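Local atomic coordinates of processed glycerol phosphate lipoteichoic acid synthase 2 (Bacillus subtilis, PDB entry 2W8D), a protein that belongs to the lipoteichoic acid synthase family, its C-terminal domain having a sulfatase-like alpha/beta fold of the alkaline phosphatase clan and carrying a magnesium ion. Residues F75-G80 and D258-S263; S94-A99 and V343-N348. All blocks are in the same frame, centred on the assembly; numbering follows the deposited sequence.

How the interactions relate
The four segments alternate along the chain, in the order 75-80, 94-99, 258-263, 343-348; in sequence, one segment of each contact falls between the two of the other. Their centres lie about 11 Å apart, and Q78 bridges them: its NE2 probably hydrogen-bonds to P345 O (2.8 Å) and, more weakly, reaches Y96 OH. Helix 86-93 is shared as well, since T79 of interaction 1 and P97 of interaction 2 both touch D86 and M90. Interaction 1 lies at the metal site, beyond the ends of strands 70-76 and 251-257 of the large mixed sheet. Interaction 2 joins the loop following helix 86-93 to the small antiparallel sheet, at its outermost strand 344-345.

Interaction 1 of 2, residues F75-G80 and D258-S263; sequences FFHQTG and DHYGIS. With MG (magnesium ion), chain C.
H77 lays one face of its imidazole against the backbone of H259. H259 CA sits 3.9 Å from the centroid of the H77 ring, 23° off the normal, a CH-pi contact, and Y260 N lies over the same face nearer the rim. With CG between the backbone N and the carbonyl carbon (chi1 79°), H77 swings its ring toward the loop, and its CB rests 3.5 Å from D258 O. Beyond this, H77 NE2 meets the edge of the Y260 ring, 3.7 Å from CD2, the two rings inclined at 50°. The H77 ring is held at both nitrogens: ND1 pairs with T79 OG1 at 3.0 Å, and NE2 hydrogen-bonds to Q288. T79 in turn packs its OG1 3.5 Å from H259 CB and its methyl CG2 against D258 O. The H259 ring leads off to the metal, where NE2 binds magnesium at 2.2 Å beside D258 OD2; D258 OD1 is hydrogen-bonded to S41 N. H259 ND1 donates to Y260 O (2.8 Å), which fixes the ring's rotation. E40 and the phosphothreonine T84 complete the site's protein ligands. Through their contacts with H259 CA and CB, H77 and T79 form second-shell packing behind this ligand. The contact lies just past strands 70-76 and 251-257, both paired with strand 292-296 in the mixed sheet, while helix 86-93 packs against T79.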
loop_
_atom_site.group_PDB
_atom_site.type_symbol
_atom_site.label_atom_id
_atom_site.label_comp_id
_atom_site.label_asym_id
_atom_site.label_seq_id
_atom_site.Cartn_x
_atom_site.Cartn_y
_atom_site.Cartn_z
ATOM N N PHE A 75 8.691 0.689 -6.554
ATOM C CA PHE A 75 7.856 -0.002 -5.594
ATOM C C PHE A 75 6.614 -0.504 -6.340
ATOM O O PHE A 75 6.021 0.227 -7.099
ATOM C CB PHE A 75 7.500 0.954 -4.443
ATOM C CG PHE A 75 6.484 0.411 -3.499
ATOM C CD1 PHE A 75 6.855 -0.443 -2.464
ATOM C CD2 PHE A 75 5.156 0.754 -3.635
ATOM C CE1 PHE A 75 5.910 -0.953 -1.583
ATOM C CE2 PHE A 75 4.186 0.245 -2.763
ATOM C CZ PHE A 75 4.554 -0.599 -1.750
ATOM N N PHE A 76 6.262 -1.761 -6.151
ATOM C CA PHE A 76 5.246 -2.407 -6.937
ATOM C C PHE A 76 4.061 -2.862 -6.075
ATOM O O PHE A 76 4.248 -3.427 -4.989
ATOM C CB PHE A 76 5.867 -3.619 -7.676
ATOM C CG PHE A 76 6.914 -3.229 -8.704
ATOM C CD1 PHE A 76 6.592 -3.180 -10.069
ATOM C CD2 PHE A 76 8.224 -2.905 -8.310
ATOM C CE1 PHE A 76 7.554 -2.796 -11.028
ATOM C CE2 PHE A 76 9.189 -2.528 -9.262
ATOM C CZ PHE A 76 8.848 -2.474 -10.617
ATOM N N HIS A 77 2.840 -2.692 -6.583
ATOM C CA HIS A 77 1.698 -3.356 -5.919
ATOM C C HIS A 77 1.776 -4.886 -6.140
ATOM O O HIS A 77 2.279 -5.350 -7.151
ATOM C CB HIS A 77 0.358 -2.789 -6.389
ATOM C CG HIS A 77 -0.080 -3.317 -7.719
ATOM N ND1 HIS A 77 -0.845 -4.463 -7.846
ATOM C CD2 HIS A 77 0.149 -2.868 -8.978
ATOM C CE1 HIS A 77 -1.067 -4.696 -9.127
ATOM N NE2 HIS A 77 -0.462 -3.754 -9.835
ATOM N N GLN A 78 1.285 -5.666 -5.187
ATOM C CA GLN A 78 1.335 -7.116 -5.329
ATOM C C GLN A 78 -0.055 -7.726 -5.201
ATOM O O GLN A 78 -0.180 -8.897 -4.834
ATOM C CB GLN A 78 2.304 -7.715 -4.293
ATOM C CG GLN A 78 3.757 -7.187 -4.425
ATOM C CD GLN A 78 4.628 -7.639 -3.296
ATOM O OE1 GLN A 78 4.407 -7.252 -2.136
ATOM N NE2 GLN A 78 5.611 -8.491 -3.600
ATOM N N THR A 79 -1.079 -6.939 -5.524
ATOM C CA THR A 79 -2.462 -7.317 -5.347
ATOM C C THR A 79 -2.968 -8.284 -6.395
ATOM O O THR A 79 -2.382 -8.416 -7.493
ATOM C CB THR A 79 -3.425 -6.076 -5.332
ATOM O OG1 THR A 79 -3.419 -5.451 -6.611
ATOM C CG2 THR A 79 -3.036 -5.041 -4.232
ATOM N N GLY A 80 -4.049 -8.978 -6.030
ATOM C CA GLY A 80 -4.794 -9.847 -6.946
ATOM C C GLY A 80 -6.246 -9.355 -6.989
ATOM O O GLY A 80 -6.527 -8.119 -7.026
ATOM N N ASP A 258 -2.688 2.008 -4.314
ATOM C CA ASP A 258 -3.081 0.623 -3.924
ATOM C C ASP A 258 -2.877 -0.436 -5.039
ATOM O O ASP A 258 -2.499 -1.578 -4.759
ATOM C CB ASP A 258 -4.482 0.579 -3.285
ATOM C CG ASP A 258 -5.581 1.076 -4.215
ATOM O OD1 ASP A 258 -5.280 1.729 -5.248
ATOM O OD2 ASP A 258 -6.765 0.776 -3.934
ATOM N N HIS A 259 -3.067 -0.047 -6.306
ATOM C CA HIS A 259 -2.884 -0.986 -7.428
ATOM C C HIS A 259 -3.061 -0.190 -8.683
ATOM O O HIS A 259 -3.319 1.010 -8.583
ATOM C CB HIS A 259 -3.971 -2.078 -7.369
ATOM C CG HIS A 259 -5.333 -1.500 -7.168
ATOM N ND1 HIS A 259 -6.055 -0.907 -8.196
ATOM C CD2 HIS A 259 -6.060 -1.326 -6.038
ATOM C CE1 HIS A 259 -7.195 -0.449 -7.713
ATOM N NE2 HIS A 259 -7.218 -0.677 -6.402
ATOM N N TYR A 260 -2.998 -0.825 -9.865
ATOM C CA TYR A 260 -3.127 -0.023 -11.092
ATOM C C TYR A 260 -4.525 0.507 -11.238
ATOM O O TYR A 260 -5.458 -0.128 -10.807
ATOM C CB TYR A 260 -2.749 -0.808 -12.366
ATOM C CG TYR A 260 -3.668 -1.983 -12.614
ATOM C CD1 TYR A 260 -4.791 -1.832 -13.397
ATOM C CD2 TYR A 260 -3.447 -3.226 -12.000
ATOM C CE1 TYR A 260 -5.664 -2.909 -13.645
ATOM C CE2 TYR A 260 -4.329 -4.330 -12.216
ATOM C CZ TYR A 260 -5.431 -4.130 -13.056
ATOM O OH TYR A 260 -6.320 -5.105 -13.316
ATOM N N GLY A 261 -4.674 1.651 -11.889
ATOM C CA GLY A 261 -5.989 2.126 -12.264
ATOM C C GLY A 261 -6.312 1.829 -13.726
ATOM O O GLY A 261 -7.485 1.659 -14.092
ATOM N N ILE A 262 -5.278 1.790 -14.567
ATOM C CA ILE A 262 -5.461 1.608 -16.002
ATOM C C ILE A 262 -5.016 0.199 -16.449
ATOM O O ILE A 262 -3.809 -0.077 -16.535
ATOM C CB ILE A 262 -4.654 2.662 -16.803
ATOM C CG1 ILE A 262 -4.865 4.088 -16.251
ATOM C CG2 ILE A 262 -5.017 2.571 -18.297
ATOM C CD1 ILE A 262 -6.326 4.550 -16.331
ATOM N N SER A 263 -5.977 -0.661 -16.782
ATOM C CA SER A 263 -5.660 -2.009 -17.273
ATOM C C SER A 263 -5.183 -2.053 -18.740
ATOM O O SER A 263 -5.080 -1.018 -19.422
ATOM C CB SER A 263 -6.850 -2.927 -17.067
ATOM O OG SER A 263 -7.868 -2.641 -17.992
HETATM MG MG MG C . -8.518 0.596 -5.119
#

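Interaction 2 of 2, residues S94-A99 and V343-N348; sequences SLYPLA and VIPFRN
R347 sends CG opposite its backbone N (chi1 -167°), and its chain then bends at both chi2, almost eclipsed at 5°, and chi3, which carries the guanidinium to P97, while Y96, with CG beside its own backbone N, sends its hydroxyl to P345. The guanidinium grips P97 O side-on, with NE at 3.1 Å and NH2 at 2.9 Å, the oxygen lying close to the guanidinium plane. The NH2 bond runs nearly along the C=O axis, with an N-H...O angle of 154°; NE comes from above the carbonyl plane. A99 N lies over one face of the group, toward the rim, and R347 CG lies 3.7 Å from L98 O. NH2 also forms a salt bridge with D393, which probably helps to balance the buried charge. Y96 crosses P345 at about a right angle: its OH comes within 3.2 Å of P345 CG, and E388 hydrogen-bonds to the same hydroxyl. Both polar ends are therefore shared with helix 380-397, which supplies D393 and E388. Together they tie the loop between helices 86-93 and 103-106 to strand 344-345, an outermost strand of the small antiparallel sheet, next to strand 351-352, and to the turn that follows it.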
loop_
_atom_site.group_PDB
_atom_site.type_symbol
_atom_site.label_atom_id
_atom_site.label_comp_id
_atom_site.label_asym_id
_atom_site.label_seq_id
_atom_site.Cartn_x
_atom_site.Cartn_y
_atom_site.Cartn_z
ATOM N N SER A 94 2.054 -8.222 6.175
ATOM C CA SER A 94 3.244 -8.655 5.433
ATOM C C SER A 94 3.077 -10.111 5.007
ATOM O O SER A 94 3.971 -10.950 5.139
ATOM C CB SER A 94 4.528 -8.413 6.238
ATOM O OG SER A 94 5.662 -8.511 5.402
ATOM N N LEU A 95 1.875 -10.397 4.539
ATOM C CA LEU A 95 1.515 -11.683 3.970
ATOM C C LEU A 95 0.737 -11.449 2.686
ATOM O O LEU A 95 -0.066 -10.530 2.586
ATOM C CB LEU A 95 0.667 -12.498 4.940
ATOM C CG LEU A 95 1.276 -13.008 6.241
ATOM C CD1 LEU A 95 0.153 -13.660 7.074
ATOM C CD2 LEU A 95 2.430 -13.980 5.925
ATOM N N TYR A 96 0.988 -12.287 1.695
ATOM C CA TYR A 96 0.311 -12.174 0.409
ATOM C C TYR A 96 -1.187 -12.509 0.491
ATOM O O TYR A 96 -1.612 -13.368 1.270
ATOM C CB TYR A 96 0.996 -13.074 -0.632
ATOM C CG TYR A 96 2.350 -12.568 -0.986
ATOM C CD1 TYR A 96 2.519 -11.666 -2.041
ATOM C CD2 TYR A 96 3.462 -12.954 -0.250
ATOM C CE1 TYR A 96 3.786 -11.164 -2.358
ATOM C CE2 TYR A 96 4.704 -12.464 -0.536
ATOM C CZ TYR A 96 4.881 -11.586 -1.588
ATOM O OH TYR A 96 6.142 -11.114 -1.866
ATOM N N PRO A 97 -1.988 -11.817 -0.327
ATOM C CA PRO A 97 -3.416 -12.077 -0.471
ATOM C C PRO A 97 -3.624 -13.386 -1.225
ATOM O O PRO A 97 -2.652 -14.061 -1.579
ATOM C CB PRO A 97 -3.873 -10.913 -1.342
ATOM C CG PRO A 97 -2.666 -10.660 -2.223
ATOM C CD PRO A 97 -1.509 -10.787 -1.274
ATOM N N LEU A 98 -4.872 -13.764 -1.458
ATOM C CA LEU A 98 -5.133 -15.047 -2.150
ATOM C C LEU A 98 -4.816 -14.924 -3.649
ATOM O O LEU A 98 -4.927 -13.840 -4.215
ATOM C CB LEU A 98 -6.589 -15.478 -1.961
ATOM C CG LEU A 98 -7.148 -15.736 -0.558
ATOM C CD1 LEU A 98 -8.630 -16.020 -0.638
ATOM C CD2 LEU A 98 -6.468 -16.971 -0.009
ATOM N N ALA A 99 -4.418 -16.026 -4.261
ATOM C CA ALA A 99 -4.196 -16.097 -5.683
ATOM C C ALA A 99 -5.469 -15.863 -6.511
ATOM O O ALA A 99 -5.357 -15.329 -7.620
ATOM C CB ALA A 99 -3.531 -17.473 -6.087
ATOM N N VAL A 343 14.099 -8.993 -5.457
ATOM C CA VAL A 343 13.392 -9.814 -6.402
ATOM C C VAL A 343 11.922 -9.788 -5.926
ATOM O O VAL A 343 11.599 -10.378 -4.903
ATOM C CB VAL A 343 13.958 -11.262 -6.408
ATOM C CG1 VAL A 343 13.290 -12.083 -7.464
ATOM C CG2 VAL A 343 15.507 -11.273 -6.651
ATOM N N ILE A 344 11.048 -9.098 -6.668
ATOM C CA ILE A 344 9.727 -8.738 -6.156
ATOM C C ILE A 344 8.667 -9.636 -6.756
ATOM O O ILE A 344 8.388 -9.550 -7.941
ATOM C CB ILE A 344 9.365 -7.245 -6.405
ATOM C CG1 ILE A 344 10.530 -6.282 -6.061
ATOM C CG2 ILE A 344 8.143 -6.840 -5.607
ATOM C CD1 ILE A 344 11.082 -6.443 -4.677
ATOM N N PRO A 345 8.071 -10.520 -5.944
ATOM C CA PRO A 345 6.985 -11.334 -6.524
ATOM C C PRO A 345 5.762 -10.507 -6.848
ATOM O O PRO A 345 5.467 -9.513 -6.151
ATOM C CB PRO A 345 6.611 -12.312 -5.402
ATOM C CG PRO A 345 7.726 -12.274 -4.440
ATOM C CD PRO A 345 8.409 -10.928 -4.565
ATOM N N PHE A 346 5.070 -10.943 -7.897
ATOM C CA PHE A 346 3.681 -10.587 -8.192
ATOM C C PHE A 346 2.785 -11.731 -7.735
ATOM O O PHE A 346 3.219 -12.894 -7.680
ATOM C CB PHE A 346 3.505 -10.417 -9.700
ATOM C CG PHE A 346 4.074 -9.153 -10.239
ATOM C CD1 PHE A 346 4.866 -8.324 -9.444
ATOM C CD2 PHE A 346 3.825 -8.780 -11.566
ATOM C CE1 PHE A 346 5.428 -7.121 -9.963
ATOM C CE2 PHE A 346 4.364 -7.596 -12.092
ATOM C CZ PHE A 346 5.161 -6.757 -11.276
ATOM N N ARG A 347 1.533 -11.434 -7.404
ATOM C CA ARG A 347 0.636 -12.495 -6.927
ATOM C C ARG A 347 0.512 -13.707 -7.914
ATOM O O ARG A 347 0.387 -14.853 -7.493
ATOM C CB ARG A 347 -0.763 -11.933 -6.545
ATOM C CG ARG A 347 -1.634 -12.923 -5.754
ATOM C CD ARG A 347 -0.765 -14.154 -5.473
ATOM N NE ARG A 347 -0.932 -14.634 -4.147
ATOM C CZ ARG A 347 -0.515 -15.796 -3.693
ATOM N NH1 ARG A 347 0.140 -16.649 -4.468
ATOM N NH2 ARG A 347 -0.798 -16.095 -2.439
ATOM N N ASN A 348 0.536 -13.461 -9.215
ATOM C CA ASN A 348 0.314 -14.561 -10.127
ATOM C C ASN A 348 1.608 -15.361 -10.411
ATOM O O ASN A 348 1.597 -16.259 -11.234
ATOM C CB ASN A 348 -0.311 -14.062 -11.429
ATOM C CG ASN A 348 0.660 -13.207 -12.236
ATOM O OD1 ASN A 348 1.806 -12.970 -11.801
ATOM N ND2 ASN A 348 0.213 -12.731 -13.405
#